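Local atomic coordinates of type IV pilus biogenesis factor PilY1 (Pseudomonas aeruginosa, PDB entry 3HX6), a protein that primes type IV pilus assembly, probably regulates pilus retraction in twitching motility through calcium binding and release, and takes part in adhesion to host cells. Residues R490-L498 and Y512-T522; R389-Q400 and K430-N441. The protein carries 3 engineered substitutions. All blocks are in the same frame, centred on the assembly; numbering follows the deposited sequence.

Contact 1. Residues R490-L498 and Y512-T522; sequences RTSFTVFDL and YNKQNVAVSGT
Ala518 presses its CB into the bend of the 490-498 loop, 3.3 Å from Phe493 O and 3.7 Å from Thr494 CA. The bend is braced from within: Thr491 OG1 donates a 2.6 Å hydrogen bond to Phe493 O, arriving nearly along the C=O axis, which fixes the carbonyl that the methyl touches. No direct hydrogen bond joins 490-498 to 512-522; the polar link is one water, which accepts from Thr491 N and lies 2.9 Å from Ser520 OG. Packing is also close where Leu498 CD1 meets Val519 CB at 3.7 Å, CB and both methyls of the valine lying near that one Leu498 methyl, while Leu498 CD2 slides past Thr522 CG2. The Phe496 ring turns its edge to the 512-522 backbone: Ser520 O lies in the ring plane, 3.7 Å from CE2.

Toward solvent, where Arg490 and Tyr512 are partly exposed, the two meet at longer range. Arg490 sends CG anti to its backbone nitrogen (chi1 175°) and then bends twice, which carries the guanidinium across Val517, with CG2 over one face. Beyond it the Tyr512 ring stands obliquely, its plane 70° from the guanidinium and CE2 4.1 Å from Arg490 NH2. That nitrogen is hydrogen-bonded to Ala415 O.

The loop follows strand 477-483 and packs beside the start of strand 521-524. Strand 408-415 receives Tyr512, Val519, Ser520 and Thr522; strand 459-466 receives Phe493, Val495 and Phe496, so the contact is packed against both strands of the mixed sheet.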
loop_
_atom_site.group_PDB
_atom_site.type_symbol
_atom_site.label_atom_id
_atom_site.label_comp_id
_atom_site.label_asym_id
_atom_site.label_seq_id
_atom_site.Cartn_x
_atom_site.Cartn_y
_atom_site.Cartn_z
ATOM N N ARG A 490 15.335 4.341 -22.927
ATOM C CA ARG A 490 14.410 5.247 -22.267
ATOM C C ARG A 490 12.963 4.825 -22.482
ATOM O O ARG A 490 12.566 4.499 -23.600
ATOM C CB ARG A 490 14.618 6.657 -22.826
ATOM C CG ARG A 490 13.657 7.716 -22.338
ATOM C CD ARG A 490 13.434 8.732 -23.454
ATOM N NE ARG A 490 14.698 9.050 -24.096
ATOM C CZ ARG A 490 14.831 9.465 -25.347
ATOM N NH1 ARG A 490 13.771 9.630 -26.121
ATOM N NH2 ARG A 490 16.044 9.687 -25.828
ATOM N N THR A 491 12.179 4.837 -21.410
ATOM C CA THR A 491 10.763 4.495 -21.490
ATOM C C THR A 491 10.057 5.615 -22.251
ATOM O O THR A 491 10.591 6.722 -22.358
ATOM C CB THR A 491 10.147 4.398 -20.087
ATOM O OG1 THR A 491 10.571 5.534 -19.322
ATOM C CG2 THR A 491 10.601 3.115 -19.375
ATOM N N SER A 492 8.866 5.336 -22.779
ATOM C CA SER A 492 8.116 6.347 -23.509
ATOM C C SER A 492 7.213 7.105 -22.538
ATOM O O SER A 492 6.456 7.990 -22.927
ATOM C CB SER A 492 7.278 5.703 -24.620
ATOM O OG SER A 492 6.340 4.783 -24.090
ATOM N N PHE A 493 7.305 6.749 -21.264
ATOM C CA PHE A 493 6.516 7.394 -20.227
ATOM C C PHE A 493 7.480 7.730 -19.098
ATOM O O PHE A 493 8.539 7.111 -18.982
ATOM C CB PHE A 493 5.421 6.437 -19.749
ATOM C CG PHE A 493 5.939 5.090 -19.324
ATOM C CD1 PHE A 493 6.395 4.883 -18.027
ATOM C CD2 PHE A 493 5.990 4.036 -20.230
ATOM C CE1 PHE A 493 6.893 3.645 -17.636
ATOM C CE2 PHE A 493 6.487 2.795 -19.853
ATOM C CZ PHE A 493 6.940 2.597 -18.556
ATOM N N THR A 494 7.141 8.716 -18.275
ATOM C CA THR A 494 8.034 9.072 -17.184
ATOM C C THR A 494 7.897 8.017 -16.091
ATOM O O THR A 494 6.792 7.605 -15.733
ATOM C CB THR A 494 7.758 10.520 -16.664
ATOM O OG1 THR A 494 7.414 10.503 -15.274
ATOM C CG2 THR A 494 6.665 11.167 -17.469
ATOM N N VAL A 495 9.039 7.557 -15.589
ATOM C CA VAL A 495 9.062 6.509 -14.580
ATOM C C VAL A 495 9.122 7.007 -13.146
ATOM O O VAL A 495 8.362 6.548 -12.296
ATOM C CB VAL A 495 10.262 5.537 -14.834
ATOM C CG1 VAL A 495 11.538 6.334 -15.041
ATOM C CG2 VAL A 495 10.438 4.574 -13.656
ATOM N N PHE A 496 10.014 7.953 -12.886
ATOM C CA PHE A 496 10.196 8.467 -11.538
ATOM C C PHE A 496 9.532 9.797 -11.233
ATOM O O PHE A 496 9.488 10.694 -12.070
ATOM C CB PHE A 496 11.691 8.635 -11.238
ATOM C CG PHE A 496 12.499 7.384 -11.409
ATOM C CD1 PHE A 496 12.393 6.343 -10.500
ATOM C CD2 PHE A 496 13.381 7.256 -12.477
ATOM C CE1 PHE A 496 13.154 5.188 -10.645
ATOM C CE2 PHE A 496 14.149 6.105 -12.636
ATOM C CZ PHE A 496 14.034 5.068 -11.714
ATOM N N ASP A 497 9.009 9.917 -10.022
ATOM C CA ASP A 497 8.458 11.189 -9.597
ATOM C C ASP A 497 9.673 11.858 -8.972
ATOM O O ASP A 497 9.938 11.697 -7.785
ATOM C CB ASP A 497 7.365 11.033 -8.539
ATOM C CG ASP A 497 7.043 12.352 -7.852
ATOM O OD1 ASP A 497 7.077 13.397 -8.541
ATOM O OD2 ASP A 497 6.757 12.351 -6.635
ATOM N N LEU A 498 10.427 12.587 -9.783
ATOM C CA LEU A 498 11.627 13.264 -9.307
ATOM C C LEU A 498 11.315 14.596 -8.647
ATOM O O LEU A 498 12.164 15.177 -7.973
ATOM C CB LEU A 498 12.578 13.504 -10.479
ATOM C CG LEU A 498 13.033 12.262 -11.244
ATOM C CD1 LEU A 498 13.845 12.681 -12.461
ATOM C CD2 LEU A 498 13.863 11.374 -10.321
ATOM N N TYR A 512 15.658 17.262 -23.279
ATOM C CA TYR A 512 16.872 16.765 -23.912
ATOM C C TYR A 512 16.915 17.210 -25.368
ATOM O O TYR A 512 16.255 16.625 -26.225
ATOM C CB TYR A 512 16.906 15.237 -23.821
ATOM C CG TYR A 512 17.998 14.562 -24.626
ATOM C CD1 TYR A 512 19.321 15.004 -24.565
ATOM C CD2 TYR A 512 17.711 13.452 -25.421
ATOM C CE1 TYR A 512 20.331 14.353 -25.275
ATOM C CE2 TYR A 512 18.711 12.794 -26.131
ATOM C CZ TYR A 512 20.017 13.249 -26.054
ATOM O OH TYR A 512 20.997 12.585 -26.753
ATOM N N ASN A 513 17.691 18.253 -25.642
ATOM C CA ASN A 513 17.812 18.767 -27.002
ATOM C C ASN A 513 16.440 18.981 -27.650
ATOM O O ASN A 513 16.055 18.261 -28.575
ATOM C CB ASN A 513 18.648 17.800 -27.849
ATOM C CG ASN A 513 20.137 17.876 -27.534
ATOM O OD1 ASN A 513 20.537 18.198 -26.414
ATOM N ND2 ASN A 513 20.964 17.560 -28.526
ATOM N N LYS A 514 15.702 19.963 -27.135
ATOM C CA LYS A 514 14.382 20.311 -27.660
ATOM C C LYS A 514 13.319 19.230 -27.490
ATOM O O LYS A 514 12.238 19.331 -28.067
ATOM C CB LYS A 514 14.488 20.645 -29.152
ATOM C CG LYS A 514 15.493 21.725 -29.512
ATOM C CD LYS A 514 15.514 21.925 -31.020
ATOM C CE LYS A 514 16.429 23.068 -31.428
ATOM N NZ LYS A 514 16.387 23.301 -32.905
ATOM N N GLN A 515 13.612 18.201 -26.702
ATOM C CA GLN A 515 12.650 17.121 -26.522
ATOM C C GLN A 515 12.298 16.820 -25.064
ATOM O O GLN A 515 13.189 16.619 -24.239
ATOM C CB GLN A 515 13.198 15.847 -27.167
ATOM C CG GLN A 515 12.135 14.858 -27.583
ATOM C CD GLN A 515 11.997 14.784 -29.085
ATOM O OE1 GLN A 515 11.923 15.811 -29.761
ATOM N NE2 GLN A 515 11.959 13.568 -29.620
ATOM N N ASN A 516 11.003 16.798 -24.744
ATOM C CA ASN A 516 10.591 16.456 -23.386
ATOM C C ASN A 516 10.726 14.946 -23.316
ATOM O O ASN A 516 10.013 14.207 -23.999
ATOM C CB ASN A 516 9.149 16.868 -23.107
ATOM C CG ASN A 516 8.996 18.365 -22.970
ATOM O OD1 ASN A 516 9.864 19.036 -22.407
ATOM N ND2 ASN A 516 7.887 18.898 -23.473
ATOM N N VAL A 517 11.648 14.495 -22.479
ATOM C CA VAL A 517 11.936 13.083 -22.352
ATOM C C VAL A 517 11.873 12.580 -20.914
ATOM O O VAL A 517 12.057 13.341 -19.967
ATOM C CB VAL A 517 13.340 12.817 -22.950
ATOM C CG1 VAL A 517 13.956 11.601 -22.352
ATOM C CG2 VAL A 517 13.236 12.682 -24.461
ATOM N N ALA A 518 11.598 11.288 -20.763
ATOM C CA ALA A 518 11.553 10.681 -19.446
ATOM C C ALA A 518 12.997 10.566 -18.970
ATOM O O ALA A 518 13.901 10.322 -19.769
ATOM C CB ALA A 518 10.921 9.301 -19.527
ATOM N N VAL A 519 13.215 10.762 -17.676
ATOM C CA VAL A 519 14.556 10.649 -17.109
ATOM C C VAL A 519 14.761 9.169 -16.799
ATOM O O VAL A 519 13.940 8.563 -16.120
ATOM C CB VAL A 519 14.686 11.472 -15.808
ATOM C CG1 VAL A 519 15.973 11.087 -15.061
ATOM C CG2 VAL A 519 14.692 12.962 -16.142
ATOM N N SER A 520 15.849 8.587 -17.292
ATOM C CA SER A 520 16.089 7.172 -17.052
ATOM C C SER A 520 16.940 6.897 -15.824
ATOM O O SER A 520 16.837 5.833 -15.218
ATOM C CB SER A 520 16.741 6.536 -18.279
ATOM O OG SER A 520 15.857 6.575 -19.381
ATOM N N GLY A 521 17.779 7.855 -15.456
ATOM C CA GLY A 521 18.631 7.656 -14.302
ATOM C C GLY A 521 18.794 8.889 -13.438
ATOM O O GLY A 521 18.735 10.017 -13.928
ATOM N N THR A 522 18.983 8.662 -12.144
ATOM C CA THR A 522 19.185 9.739 -11.189
ATOM C C THR A 522 20.112 9.260 -10.077
ATOM O O THR A 522 20.012 8.123 -9.606
ATOM C CB THR A 522 17.852 10.226 -10.576
ATOM O OG1 THR A 522 18.108 11.323 -9.693
ATOM C CG2 THR A 522 17.172 9.116 -9.803
HETATM O O HOH W 1 13.240 5.565 -18.684
#

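Contact 2. Residues R389-Q400 and K430-N441; sequences RGNLQQQTLDLQ and KQSGWYLDFMVN
A chi1 of 70° puts Tyr435 CG between its backbone nitrogen and carbonyl carbon, and the ring reaches toward 389-400, where Arg389, extended from CG to NE, runs across it at about a right angle. The ring is clamped on both faces by CH-pi contacts: Arg389 CG sits over its centre, 4.3 Å from the centroid, and Gln394 CA lies over the opposite face. Leu392 CB fills in at the ring edge. Past the ring, Arg389 grips Asp437 end-on. NH2 reaches OD1 at 2.7 Å and NH1 reaches OD2 at 2.9 Å, each on a syn lone pair, with guanidinium and carboxylate planes 19° apart. Thr367 also hydrogen-bonds Asp437 OD1, and Arg389 NE and NH2 bind Val319 O and Tyr369 OH, so the pair is held from several sides and its charges are probably well stabilised. A water joins Arg389 NH1 to Tyr435 OH.

At the other end Gln431 NE2 gives Gln393 OE1 a nearly straight 2.9 Å bond, although it approaches from above that carbonyl plane; Asn421 N holds Gln431 OE1.

The backbones pair in parallel. Gln393 N bonds Gly433 O at 2.8 Å, Gln393 O accepts from Tyr435 N, and Gln395 N bonds Tyr435 O. Beyond Gln395 the partners separate: a water bridges Gln395 O to Asp437 N, and another joins Leu397 N to Asp437 O and Met439 O. A further backbone bond, Asn441 N to Leu397 O at 2.9 Å, ties the chains past the corner at Phe438 and Met439. This parallel pair, with its axes at 28°, is inserted among antiparallel neighbours, strands 367-373 and 408-415, in the mixed sheet of the PilY1 C-terminal beta-propeller domain.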
loop_
_atom_site.group_PDB
_atom_site.type_symbol
_atom_site.label_atom_id
_atom_site.label_comp_id
_atom_site.label_asym_id
_atom_site.label_seq_id
_atom_site.Cartn_x
_atom_site.Cartn_y
_atom_site.Cartn_z
ATOM N N ARG A 389 27.126 -9.102 -28.878
ATOM C CA ARG A 389 26.555 -7.762 -28.900
ATOM C C ARG A 389 26.005 -7.439 -30.289
ATOM O O ARG A 389 25.073 -6.648 -30.426
ATOM C CB ARG A 389 27.624 -6.733 -28.533
ATOM C CG ARG A 389 28.118 -6.844 -27.109
ATOM C CD ARG A 389 29.242 -5.856 -26.849
ATOM N NE ARG A 389 29.474 -5.721 -25.420
ATOM C CZ ARG A 389 29.530 -4.560 -24.780
ATOM N NH1 ARG A 389 29.381 -3.423 -25.447
ATOM N NH2 ARG A 389 29.704 -4.544 -23.468
ATOM N N GLY A 390 26.598 -8.053 -31.313
ATOM C CA GLY A 390 26.172 -7.822 -32.686
ATOM C C GLY A 390 24.733 -8.219 -32.965
ATOM O O GLY A 390 24.093 -7.673 -33.870
ATOM N N ASN A 391 24.216 -9.171 -32.194
ATOM C CA ASN A 391 22.837 -9.624 -32.366
ATOM C C ASN A 391 21.887 -8.810 -31.498
ATOM O O ASN A 391 20.686 -9.077 -31.463
ATOM C CB ASN A 391 22.710 -11.088 -31.967
ATOM C CG ASN A 391 23.751 -11.958 -32.625
ATOM O OD1 ASN A 391 24.662 -12.456 -31.966
ATOM N ND2 ASN A 391 23.631 -12.136 -33.935
ATOM N N LEU A 392 22.429 -7.818 -30.800
ATOM C CA LEU A 392 21.626 -7.005 -29.896
ATOM C C LEU A 392 21.574 -5.543 -30.310
ATOM O O LEU A 392 22.436 -5.065 -31.042
ATOM C CB LEU A 392 22.204 -7.103 -28.477
ATOM C CG LEU A 392 22.577 -8.501 -27.975
ATOM C CD1 LEU A 392 23.222 -8.398 -26.598
ATOM C CD2 LEU A 392 21.336 -9.383 -27.929
ATOM N N GLN A 393 20.552 -4.842 -29.833
ATOM C CA GLN A 393 20.404 -3.429 -30.121
ATOM C C GLN A 393 21.095 -2.652 -29.016
ATOM O O GLN A 393 20.752 -2.778 -27.842
ATOM C CB GLN A 393 18.935 -3.025 -30.160
ATOM C CG GLN A 393 18.741 -1.525 -30.317
ATOM C CD GLN A 393 19.461 -0.989 -31.537
ATOM O OE1 GLN A 393 19.312 -1.525 -32.632
ATOM N NE2 GLN A 393 20.240 0.069 -31.360
ATOM N N GLN A 394 22.074 -1.852 -29.401
ATOM C CA GLN A 394 22.809 -1.047 -28.447
ATOM C C GLN A 394 21.977 0.143 -27.983
ATOM O O GLN A 394 21.176 0.692 -28.741
ATOM C CB GLN A 394 24.102 -0.541 -29.091
ATOM C CG GLN A 394 24.903 0.424 -28.234
ATOM C CD GLN A 394 26.068 1.034 -29.000
ATOM O OE1 GLN A 394 25.876 1.643 -30.054
ATOM N NE2 GLN A 394 27.275 0.875 -28.475
ATOM N N GLN A 395 22.158 0.513 -26.722
ATOM C CA GLN A 395 21.502 1.676 -26.138
ATOM C C GLN A 395 22.673 2.373 -25.451
ATOM O O GLN A 395 23.683 1.733 -25.134
ATOM C CB GLN A 395 20.445 1.282 -25.097
ATOM C CG GLN A 395 19.306 0.388 -25.603
ATOM C CD GLN A 395 18.350 1.081 -26.570
ATOM O OE1 GLN A 395 17.463 0.438 -27.146
ATOM N NE2 GLN A 395 18.518 2.388 -26.750
ATOM N N THR A 396 22.558 3.674 -25.229
ATOM C CA THR A 396 23.637 4.404 -24.585
ATOM C C THR A 396 23.109 5.408 -23.578
ATOM O O THR A 396 21.952 5.816 -23.640
ATOM C CB THR A 396 24.478 5.183 -25.629
ATOM O OG1 THR A 396 23.598 5.912 -26.495
ATOM C CG2 THR A 396 25.326 4.230 -26.469
ATOM N N LEU A 397 23.952 5.774 -22.625
ATOM C CA LEU A 397 23.590 6.798 -21.662
ATOM C C LEU A 397 24.200 7.995 -22.376
ATOM O O LEU A 397 25.420 8.104 -22.489
ATOM C CB LEU A 397 24.256 6.531 -20.316
ATOM C CG LEU A 397 23.627 5.333 -19.597
ATOM C CD1 LEU A 397 24.267 5.151 -18.232
ATOM C CD2 LEU A 397 22.119 5.568 -19.457
ATOM N N ASP A 398 23.342 8.868 -22.886
ATOM C CA ASP A 398 23.794 10.002 -23.676
ATOM C C ASP A 398 23.990 11.336 -23.003
ATOM O O ASP A 398 24.594 12.232 -23.587
ATOM C CB ASP A 398 22.850 10.196 -24.859
ATOM C CG ASP A 398 22.775 8.972 -25.734
ATOM O OD1 ASP A 398 23.769 8.218 -25.769
ATOM O OD2 ASP A 398 21.735 8.764 -26.386
ATOM N N LEU A 399 23.498 11.484 -21.783
ATOM C CA LEU A 399 23.633 12.765 -21.128
ATOM C C LEU A 399 23.488 12.702 -19.618
ATOM O O LEU A 399 22.643 11.982 -19.088
ATOM C CB LEU A 399 22.585 13.721 -21.715
ATOM C CG LEU A 399 22.489 15.195 -21.312
ATOM C CD1 LEU A 399 21.969 15.338 -19.894
ATOM C CD2 LEU A 399 23.855 15.841 -21.472
ATOM N N GLN A 400 24.355 13.440 -18.938
ATOM C CA GLN A 400 24.290 13.561 -17.497
ATOM C C GLN A 400 24.187 15.053 -17.282
ATOM O O GLN A 400 24.946 15.819 -17.871
ATOM C CB GLN A 400 25.546 13.051 -16.800
ATOM C CG GLN A 400 25.465 13.275 -15.291
ATOM C CD GLN A 400 26.614 12.653 -14.536
ATOM O OE1 GLN A 400 26.902 11.470 -14.692
ATOM N NE2 GLN A 400 27.270 13.448 -13.697
ATOM N N LYS A 430 15.615 -11.685 -35.578
ATOM C CA LYS A 430 16.583 -10.712 -36.062
ATOM C C LYS A 430 17.467 -10.333 -34.873
ATOM O O LYS A 430 18.511 -10.942 -34.660
ATOM C CB LYS A 430 15.882 -9.477 -36.631
ATOM C CG LYS A 430 16.849 -8.509 -37.295
ATOM C CD LYS A 430 16.128 -7.386 -38.016
ATOM C CE LYS A 430 17.125 -6.389 -38.594
ATOM N NZ LYS A 430 17.989 -5.785 -37.531
ATOM N N GLN A 431 17.063 -9.336 -34.093
ATOM C CA GLN A 431 17.848 -8.969 -32.918
ATOM C C GLN A 431 17.340 -9.822 -31.762
ATOM O O GLN A 431 16.140 -10.045 -31.631
ATOM C CB GLN A 431 17.705 -7.474 -32.602
ATOM C CG GLN A 431 18.459 -6.575 -33.585
ATOM C CD GLN A 431 18.273 -5.098 -33.307
ATOM O OE1 GLN A 431 17.148 -4.608 -33.231
ATOM N NE2 GLN A 431 19.378 -4.375 -33.164
ATOM N N SER A 432 18.246 -10.327 -30.933
ATOM C CA SER A 432 17.820 -11.166 -29.823
ATOM C C SER A 432 17.844 -10.446 -28.494
ATOM O O SER A 432 17.692 -11.063 -27.439
ATOM C CB SER A 432 18.683 -12.419 -29.745
ATOM O OG SER A 432 18.409 -13.262 -30.850
ATOM N N GLY A 433 18.023 -9.133 -28.539
ATOM C CA GLY A 433 18.043 -8.386 -27.301
ATOM C C GLY A 433 18.674 -7.019 -27.405
ATOM O O GLY A 433 18.665 -6.378 -28.463
ATOM N N TRP A 434 19.243 -6.584 -26.288
ATOM C CA TRP A 434 19.860 -5.278 -26.212
ATOM C C TRP A 434 20.938 -5.244 -25.148
ATOM O O TRP A 434 21.077 -6.178 -24.365
ATOM C CB TRP A 434 18.793 -4.230 -25.880
ATOM C CG TRP A 434 17.920 -4.580 -24.671
ATOM C CD1 TRP A 434 16.653 -5.092 -24.693
ATOM C CD2 TRP A 434 18.238 -4.369 -23.284
ATOM N NE1 TRP A 434 16.155 -5.203 -23.411
ATOM C CE2 TRP A 434 17.108 -4.765 -22.529
ATOM C CE3 TRP A 434 19.364 -3.880 -22.608
ATOM C CZ2 TRP A 434 17.073 -4.682 -21.132
ATOM C CZ3 TRP A 434 19.328 -3.799 -21.211
ATOM C CH2 TRP A 434 18.189 -4.197 -20.495
ATOM N N TYR A 435 21.710 -4.165 -25.138
ATOM C CA TYR A 435 22.744 -3.982 -24.134
ATOM C C TYR A 435 22.949 -2.496 -23.910
ATOM O O TYR A 435 22.647 -1.678 -24.772
ATOM C CB TYR A 435 24.063 -4.655 -24.536
ATOM C CG TYR A 435 24.815 -4.005 -25.681
ATOM C CD1 TYR A 435 24.579 -4.382 -27.001
ATOM C CD2 TYR A 435 25.799 -3.042 -25.435
ATOM C CE1 TYR A 435 25.313 -3.821 -28.055
ATOM C CE2 TYR A 435 26.534 -2.473 -26.478
ATOM C CZ TYR A 435 26.286 -2.869 -27.782
ATOM O OH TYR A 435 27.009 -2.315 -28.812
ATOM N N LEU A 436 23.437 -2.152 -22.730
ATOM C CA LEU A 436 23.683 -0.768 -22.371
ATOM C C LEU A 436 24.945 -0.754 -21.525
ATOM O O LEU A 436 24.948 -1.289 -20.427
ATOM C CB LEU A 436 22.503 -0.225 -21.554
ATOM C CG LEU A 436 22.632 1.161 -20.907
ATOM C CD1 LEU A 436 22.685 2.228 -21.992
ATOM C CD2 LEU A 436 21.442 1.416 -19.978
ATOM N N ASP A 437 26.022 -0.168 -22.036
ATOM C CA ASP A 437 27.250 -0.099 -21.257
ATOM C C ASP A 437 27.052 0.992 -20.207
ATOM O O ASP A 437 26.494 2.057 -20.497
ATOM C CB ASP A 437 28.454 0.232 -22.148
ATOM C CG ASP A 437 28.864 -0.933 -23.043
ATOM O OD1 ASP A 437 29.178 -2.020 -22.517
ATOM O OD2 ASP A 437 28.876 -0.764 -24.280
ATOM N N PHE A 438 27.479 0.713 -18.981
ATOM C CA PHE A 438 27.341 1.680 -17.904
ATOM C C PHE A 438 28.408 2.760 -18.040
ATOM O O PHE A 438 29.489 2.675 -17.450
ATOM C CB PHE A 438 27.450 0.981 -16.550
ATOM C CG PHE A 438 26.263 0.118 -16.225
ATOM C CD1 PHE A 438 24.989 0.670 -16.144
ATOM C CD2 PHE A 438 26.417 -1.242 -16.008
ATOM C CE1 PHE A 438 23.883 -0.122 -15.850
ATOM C CE2 PHE A 438 25.317 -2.047 -15.715
ATOM C CZ PHE A 438 24.047 -1.484 -15.635
ATOM N N MET A 439 28.091 3.764 -18.846
ATOM C CA MET A 439 28.993 4.875 -19.097
ATOM C C MET A 439 28.226 5.943 -19.857
ATOM O O MET A 439 27.410 5.635 -20.731
ATOM C CB MET A 439 30.195 4.410 -19.934
ATOM C CG MET A 439 29.841 3.931 -21.346
ATOM S SD MET A 439 31.259 3.213 -22.208
ATOM C CE MET A 439 30.547 2.800 -23.839
ATOM N N VAL A 440 28.471 7.201 -19.519
ATOM C CA VAL A 440 27.795 8.285 -20.208
ATOM C C VAL A 440 28.698 8.795 -21.329
ATOM O O VAL A 440 29.728 9.405 -21.082
ATOM C CB VAL A 440 27.446 9.429 -19.238
ATOM C CG1 VAL A 440 28.671 9.834 -18.451
ATOM C CG2 VAL A 440 26.896 10.612 -20.011
ATOM N N ASN A 441 28.304 8.524 -22.565
ATOM C CA ASN A 441 29.074 8.928 -23.737
ATOM C C ASN A 441 30.502 8.388 -23.701
ATOM O O ASN A 441 31.465 9.128 -23.901
ATOM C CB ASN A 441 29.116 10.452 -23.875
ATOM C CG ASN A 441 29.420 10.894 -25.301
ATOM O OD1 ASN A 441 29.870 10.096 -26.124
ATOM N ND2 ASN A 441 29.178 12.165 -25.596
HETATM O O HOH W 2 29.691 -2.502 -28.132
HETATM O O HOH W 3 22.110 -5.844 -33.815
HETATM O O HOH W 4 21.558 -10.890 -35.498
HETATM O O HOH W 5 28.176 0.995 -26.013
HETATM O O HOH W 6 26.075 1.898 -24.196
HETATM O O HOH W 7 26.442 4.189 -22.741
#

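Overall arrangement
Contacts 1 and 2 serve the same mixed sheet, their centres about 17 Å apart. Contact 2 joins two strands within it, whereas contact 1 packs a loop against a segment that leads into another of its strands; strand 408-415 touches both. Contact 1 is the more buried and, lacking direct hydrogen bonds between its segments, relies on apolar packing and one bridging water. Contact 2 is partly buried, roughly twice as extensive (1112 against 534 Å²), and combines backbone pairing with a salt bridge and several waters. They meet where Tyr512 OH packs 3.6 Å from Asp398 CB. Along the chain, contact 2 closes before contact 1 opens.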